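Local coordinates for protein chitinase A (Pteris ryukyuensis, PDB 5YLG) that probably hydrolyses O-glycosidic bonds as a glycosyl hydrolase family 18 chitinase, the piece described here being its sugar-binding LysM domain, at residues T3-K8 / Y14-A19; S25-W30 / I34-L39. All coordinates share one frame; numbering follows the deposited sequence.

Contact 1: T3-K8 / Y14-A19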
loop_
_atom_site.group_PDB
_atom_site.type_symbol
_atom_site.label_atom_id
_atom_site.label_comp_id
_atom_site.label_asym_id
_atom_site.label_seq_id
_atom_site.Cartn_x
_atom_site.Cartn_y
_atom_site.Cartn_z
ATOM N N THR A 3 -6.084 6.675 -6.795
ATOM C CA THR A 3 -5.417 7.576 -5.841
ATOM C C THR A 3 -4.054 7.031 -5.414
ATOM O O THR A 3 -3.939 5.927 -4.837
ATOM C CB THR A 3 -6.223 7.713 -4.600
ATOM O OG1 THR A 3 -7.609 8.047 -4.980
ATOM C CG2 THR A 3 -5.664 8.743 -3.598
ATOM N N THR A 4 -3.035 7.804 -5.641
ATOM C CA THR A 4 -1.674 7.439 -5.278
ATOM C C THR A 4 -1.213 7.885 -3.900
ATOM O O THR A 4 -1.695 8.837 -3.300
ATOM C CB THR A 4 -0.664 7.910 -6.305
ATOM O OG1 THR A 4 -0.748 9.369 -6.416
ATOM C CG2 THR A 4 -0.922 7.323 -7.636
ATOM N N TYR A 5 -0.273 7.106 -3.338
ATOM C CA TYR A 5 0.366 7.325 -2.033
ATOM C C TYR A 5 1.790 6.937 -2.151
ATOM O O TYR A 5 2.101 5.895 -2.762
ATOM C CB TYR A 5 -0.298 6.535 -0.872
ATOM C CG TYR A 5 0.370 6.612 0.422
ATOM C CD1 TYR A 5 0.305 7.761 1.222
ATOM C CD2 TYR A 5 1.162 5.542 0.912
ATOM C CE1 TYR A 5 1.031 7.899 2.358
ATOM C CE2 TYR A 5 1.882 5.650 2.093
ATOM C CZ TYR A 5 1.803 6.879 2.806
ATOM O OH TYR A 5 2.504 7.030 3.986
ATOM N N THR A 6 2.707 7.684 -1.563
ATOM C CA THR A 6 4.148 7.370 -1.611
ATOM C C THR A 6 4.645 6.790 -0.290
ATOM O O THR A 6 4.438 7.339 0.796
ATOM C CB THR A 6 4.988 8.562 -2.036
ATOM O OG1 THR A 6 4.422 9.101 -3.224
ATOM C CG2 THR A 6 6.392 8.229 -2.285
ATOM N N ILE A 7 5.226 5.607 -0.347
ATOM C CA ILE A 7 5.732 4.877 0.836
ATOM C C ILE A 7 6.786 5.732 1.555
ATOM O O ILE A 7 7.801 6.153 0.960
ATOM C CB ILE A 7 6.339 3.542 0.426
ATOM C CG1 ILE A 7 5.293 2.602 -0.139
ATOM C CG2 ILE A 7 7.046 2.895 1.664
ATOM C CD1 ILE A 7 4.069 2.351 0.703
ATOM N N LYS A 8 6.631 5.827 2.865
ATOM C CA LYS A 8 7.592 6.545 3.756
ATOM C C LYS A 8 8.105 5.506 4.794
ATOM O O LYS A 8 7.581 4.419 4.938
ATOM C CB LYS A 8 6.894 7.639 4.515
ATOM N N TYR A 14 -0.375 -3.275 5.593
ATOM C CA TYR A 14 -1.443 -3.408 6.554
ATOM C C TYR A 14 -1.821 -2.039 7.146
ATOM O O TYR A 14 -2.987 -1.687 7.197
ATOM C CB TYR A 14 -1.035 -4.317 7.717
ATOM C CG TYR A 14 -2.005 -4.434 8.773
ATOM C CD1 TYR A 14 -3.232 -5.028 8.597
ATOM C CD2 TYR A 14 -1.715 -3.871 10.003
ATOM C CE1 TYR A 14 -4.139 -5.140 9.636
ATOM C CE2 TYR A 14 -2.621 -3.979 11.047
ATOM C CZ TYR A 14 -3.802 -4.612 10.841
ATOM O OH TYR A 14 -4.716 -4.713 11.857
ATOM N N ALA A 15 -0.802 -1.275 7.548
ATOM C CA ALA A 15 -1.137 -0.029 8.212
ATOM C C ALA A 15 -1.709 0.985 7.295
ATOM O O ALA A 15 -2.667 1.730 7.629
ATOM C CB ALA A 15 0.109 0.519 8.881
ATOM N N ILE A 16 -1.279 1.041 6.023
ATOM C CA ILE A 16 -1.875 1.883 5.001
ATOM C C ILE A 16 -3.339 1.513 4.807
ATOM O O ILE A 16 -4.255 2.386 4.727
ATOM C CB ILE A 16 -1.131 1.736 3.674
ATOM C CG1 ILE A 16 0.265 2.420 3.780
ATOM C CG2 ILE A 16 -1.902 2.266 2.522
ATOM C CD1 ILE A 16 1.210 2.032 2.697
ATOM N N SER A 17 -3.588 0.208 4.691
ATOM C CA SER A 17 -4.946 -0.247 4.475
ATOM C C SER A 17 -5.851 0.103 5.677
ATOM O O SER A 17 -6.965 0.643 5.513
ATOM C CB SER A 17 -4.947 -1.765 4.295
ATOM O OG SER A 17 -4.301 -2.085 3.080
ATOM N N GLN A 18 -5.390 -0.207 6.876
ATOM C CA GLN A 18 -6.138 0.053 8.158
ATOM C C GLN A 18 -6.443 1.557 8.213
ATOM O O GLN A 18 -7.601 1.860 8.515
ATOM C CB GLN A 18 -5.334 -0.421 9.352
ATOM N N ALA A 19 -5.470 2.439 7.936
ATOM C CA ALA A 19 -5.653 3.894 8.023
ATOM C C ALA A 19 -6.709 4.370 7.117
ATOM O O ALA A 19 -7.416 5.319 7.461
ATOM C CB ALA A 19 -4.342 4.600 7.761
#
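Tyr5 on strand 4-6 and Ile16 on helix 13-20 face each other with 9.2 Å between their CA atoms, the nearest such approach of the two backbones, so side chains alone bridge the gap. The meeting is a worked example of one aliphatic side chain joining a helix to a strand. Ile16 reaches out from the helix with CG1 anti to its own carbonyl carbon (chi1 -71°) and the chain stretched on to CD1 (chi2 164°), and that terminal methyl does most of the touching. It meets the Tyr5 ring obliquely, with Ile16 CD1 3.7 Å from Tyr5 CE2. Against Ile7 the contact is methyl to methyl: Ile7 CD1 lies 3.5 Å from Ile16 CD1, and the two isoleucine chains run nearly at right angles. The polar end of Tyr5 is occupied elsewhere, its OH hydrogen-bonded to Asp11 OD2, which also accepts from the backbone N of Lys8; this tethers the ring's outer end to the turn leading into the helix. Val45 lies against Tyr5 and Ile7, while Phe27 of helix 24-29 packs on Ile16. Strand 4-6 pairs antiparallel with strand 44-46; helices 13-20 and 24-29, both between the two strands in the chain, complete the beta-alpha-alpha-beta LysM fold, and contact 1 joins its first strand to its first helix.

Contact 2: S25-W30 / I34-L39; sequences SDFESW and IDCNNL. With ZN (zinc ion), chain F; ZN (zinc ion), chain H; ZN (zinc ion), chain E.
The Phe27 ring meets Cys36 SG at its edge, near the ring plane, and takes the Ile34 methyl obliquely. Phe27 CE2 is 4.5 Å from Cys36 SG and 4.0 Å from Ile34 CD1, a loose apolar contact in which the phenylalanine and isoleucine side chains cross at about a right angle. With CG anti to the backbone N (chi1 177°), Phe27 carries its ring away from helix 24-29 and toward the loop. The indole of Trp30 instead turns back on its own helix: Asp26 O stands 3.2 Å above one face, offset toward the rim. Cys36 is also disulfide-bonded to Cys13, which itself touches Phe27, so the loop is tied covalently to helix 13-20, next to the ring.

Around this apolar centre lie oxygen-bearing side chains that hold zinc. Asp35 OD2 and Asn37 OD1 grip one ion at 2.1 and 1.8 Å respectively, while Asp35 OD1 accepts from Asn37 N in an Asx turn, the donor lying 51° out of the carboxylate plane. Glu28 and Asp26 each bind a further zinc. The chemistry is thus divided: sulfur and hydrocarbon join helix to loop, whereas carboxylate and amide oxygens bind the metals, and the Asx turn probably helps place both zinc ligands of the loop.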
loop_
_atom_site.group_PDB
_atom_site.type_symbol
_atom_site.label_atom_id
_atom_site.label_comp_id
_atom_site.label_asym_id
_atom_site.label_seq_id
_atom_site.Cartn_x
_atom_site.Cartn_y
_atom_site.Cartn_z
ATOM N N SER A 25 -6.629 -7.166 1.234
ATOM C CA SER A 25 -6.863 -7.854 -0.023
ATOM C C SER A 25 -7.331 -6.902 -1.144
ATOM O O SER A 25 -6.842 -7.019 -2.258
ATOM C CB SER A 25 -7.818 -9.003 0.175
ATOM O OG SER A 25 -8.899 -8.637 1.057
ATOM N N ASP A 26 -8.165 -5.921 -0.823
ATOM C CA ASP A 26 -8.552 -4.979 -1.831
ATOM C C ASP A 26 -7.315 -4.185 -2.269
ATOM O O ASP A 26 -7.070 -3.963 -3.463
ATOM C CB ASP A 26 -9.638 -4.142 -1.320
ATOM C CG ASP A 26 -11.009 -4.849 -1.377
ATOM O OD1 ASP A 26 -11.088 -5.967 -1.872
ATOM O OD2 ASP A 26 -11.965 -4.344 -0.818
ATOM N N PHE A 27 -6.544 -3.716 -1.307
ATOM C CA PHE A 27 -5.325 -3.004 -1.622
ATOM C C PHE A 27 -4.424 -3.802 -2.516
ATOM O O PHE A 27 -3.880 -3.310 -3.496
ATOM C CB PHE A 27 -4.569 -2.698 -0.310
ATOM C CG PHE A 27 -3.260 -2.018 -0.482
ATOM C CD1 PHE A 27 -3.136 -0.654 -0.617
ATOM C CD2 PHE A 27 -2.117 -2.800 -0.447
ATOM C CE1 PHE A 27 -1.881 -0.099 -0.759
ATOM C CE2 PHE A 27 -0.881 -2.245 -0.623
ATOM C CZ PHE A 27 -0.800 -0.863 -0.753
ATOM N N GLU A 28 -4.232 -5.068 -2.226
ATOM C CA GLU A 28 -3.426 -5.859 -3.067
ATOM C C GLU A 28 -3.960 -5.974 -4.498
ATOM O O GLU A 28 -3.207 -5.930 -5.463
ATOM C CB GLU A 28 -3.262 -7.240 -2.464
ATOM C CG GLU A 28 -2.439 -7.320 -1.195
ATOM C CD GLU A 28 -2.465 -8.667 -0.451
ATOM O OE1 GLU A 28 -3.258 -9.576 -0.799
ATOM O OE2 GLU A 28 -1.684 -8.742 0.496
ATOM N N SER A 29 -5.289 -6.056 -4.626
ATOM C CA SER A 29 -5.925 -6.180 -5.937
ATOM C C SER A 29 -5.693 -4.941 -6.778
ATOM O O SER A 29 -5.744 -5.016 -8.035
ATOM C CB SER A 29 -7.420 -6.524 -5.766
ATOM O OG SER A 29 -8.134 -5.396 -5.639
ATOM N N TRP A 30 -5.417 -3.817 -6.173
ATOM C CA TRP A 30 -5.139 -2.575 -6.874
ATOM C C TRP A 30 -3.650 -2.334 -7.092
ATOM O O TRP A 30 -3.240 -1.351 -7.701
ATOM C CB TRP A 30 -5.660 -1.379 -6.082
ATOM C CG TRP A 30 -7.090 -1.487 -5.691
ATOM C CD1 TRP A 30 -8.061 -2.208 -6.363
ATOM C CD2 TRP A 30 -7.730 -0.922 -4.570
ATOM N NE1 TRP A 30 -9.241 -2.112 -5.724
ATOM C CE2 TRP A 30 -9.091 -1.357 -4.596
ATOM C CE3 TRP A 30 -7.302 -0.139 -3.519
ATOM C CZ2 TRP A 30 -10.002 -1.008 -3.616
ATOM C CZ3 TRP A 30 -8.216 0.172 -2.519
ATOM C CH2 TRP A 30 -9.533 -0.222 -2.587
ATOM N N ILE A 34 2.330 -6.480 -5.689
ATOM C CA ILE A 34 3.212 -5.705 -4.765
ATOM C C ILE A 34 3.862 -6.634 -3.786
ATOM O O ILE A 34 3.166 -7.572 -3.286
ATOM C CB ILE A 34 2.318 -4.613 -4.030
ATOM C CG1 ILE A 34 3.200 -3.708 -3.188
ATOM C CG2 ILE A 34 1.155 -5.235 -3.244
ATOM C CD1 ILE A 34 2.522 -2.385 -2.746
ATOM N N ASP A 35 5.132 -6.380 -3.413
ATOM C CA ASP A 35 5.772 -7.172 -2.410
ATOM C C ASP A 35 5.707 -6.415 -1.114
ATOM O O ASP A 35 6.569 -5.536 -0.843
ATOM C CB ASP A 35 7.179 -7.548 -2.766
ATOM C CG ASP A 35 7.637 -8.553 -1.895
ATOM O OD1 ASP A 35 6.903 -8.870 -0.924
ATOM O OD2 ASP A 35 8.809 -8.956 -2.044
ATOM N N CYS A 36 4.697 -6.688 -0.296
ATOM C CA CYS A 36 4.545 -5.976 0.953
ATOM C C CYS A 36 5.590 -6.272 1.958
ATOM O O CYS A 36 5.806 -5.505 2.904
ATOM C CB CYS A 36 3.187 -6.314 1.511
ATOM S SG CYS A 36 1.826 -5.555 0.615
ATOM N N ASN A 37 6.441 -7.295 1.781
ATOM C CA ASN A 37 7.548 -7.459 2.734
ATOM C C ASN A 37 8.818 -6.802 2.278
ATOM O O ASN A 37 9.895 -6.949 2.868
ATOM C CB ASN A 37 7.790 -8.915 3.181
ATOM C CG ASN A 37 8.344 -9.784 2.109
ATOM O OD1 ASN A 37 8.833 -9.430 1.003
ATOM N ND2 ASN A 37 8.378 -11.073 2.464
ATOM N N ASN A 38 8.774 -6.067 1.150
ATOM C CA ASN A 38 10.001 -5.498 0.545
ATOM C C ASN A 38 9.664 -4.107 -0.063
ATOM O O ASN A 38 10.121 -3.801 -1.119
ATOM C CB ASN A 38 10.618 -6.451 -0.523
ATOM C CG ASN A 38 11.982 -6.013 -0.944
ATOM O OD1 ASN A 38 12.735 -5.524 -0.109
ATOM N ND2 ASN A 38 12.314 -6.239 -2.191
ATOM N N LEU A 39 8.874 -3.358 0.698
ATOM C CA LEU A 39 8.492 -1.981 0.259
ATOM C C LEU A 39 9.744 -1.110 0.310
ATOM O O LEU A 39 10.570 -1.295 1.140
ATOM C CB LEU A 39 7.423 -1.405 1.132
ATOM C CG LEU A 39 6.045 -2.104 1.163
ATOM C CD1 LEU A 39 5.188 -1.357 2.178
ATOM C CD2 LEU A 39 5.498 -2.138 -0.253
HETATM ZN ZN ZN F . 9.225 -10.323 -0.557
HETATM ZN ZN ZN H . -2.909 -10.885 0.455
HETATM ZN ZN ZN E . -13.637 -5.152 -0.570
#

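How the contacts relate
Contacts 1 and 2 follow one another along the chain, yet their centres lie only 10 Å apart and they share one small hydrophobic core. Phe27 is one junction: its CE1 comes 4.0 Å from Ile16 CG2, and its CB lies 3.5 Å from Ser17 OG, packing helix 24-29 against helix 13-20. A second bridge runs between Ile7 CD1 and Leu39 CD1, 4.1 Å apart, which ties the residue just after strand 4-6 to the loop of contact 2. The side chain of Ile16 is about 13 Å from a bound zinc ion, so contact 1 takes no part in holding that metal. The Cys13-Cys36 disulfide adds a covalent link between helix 13-20, which carries Ile16, and the loop of contact 2.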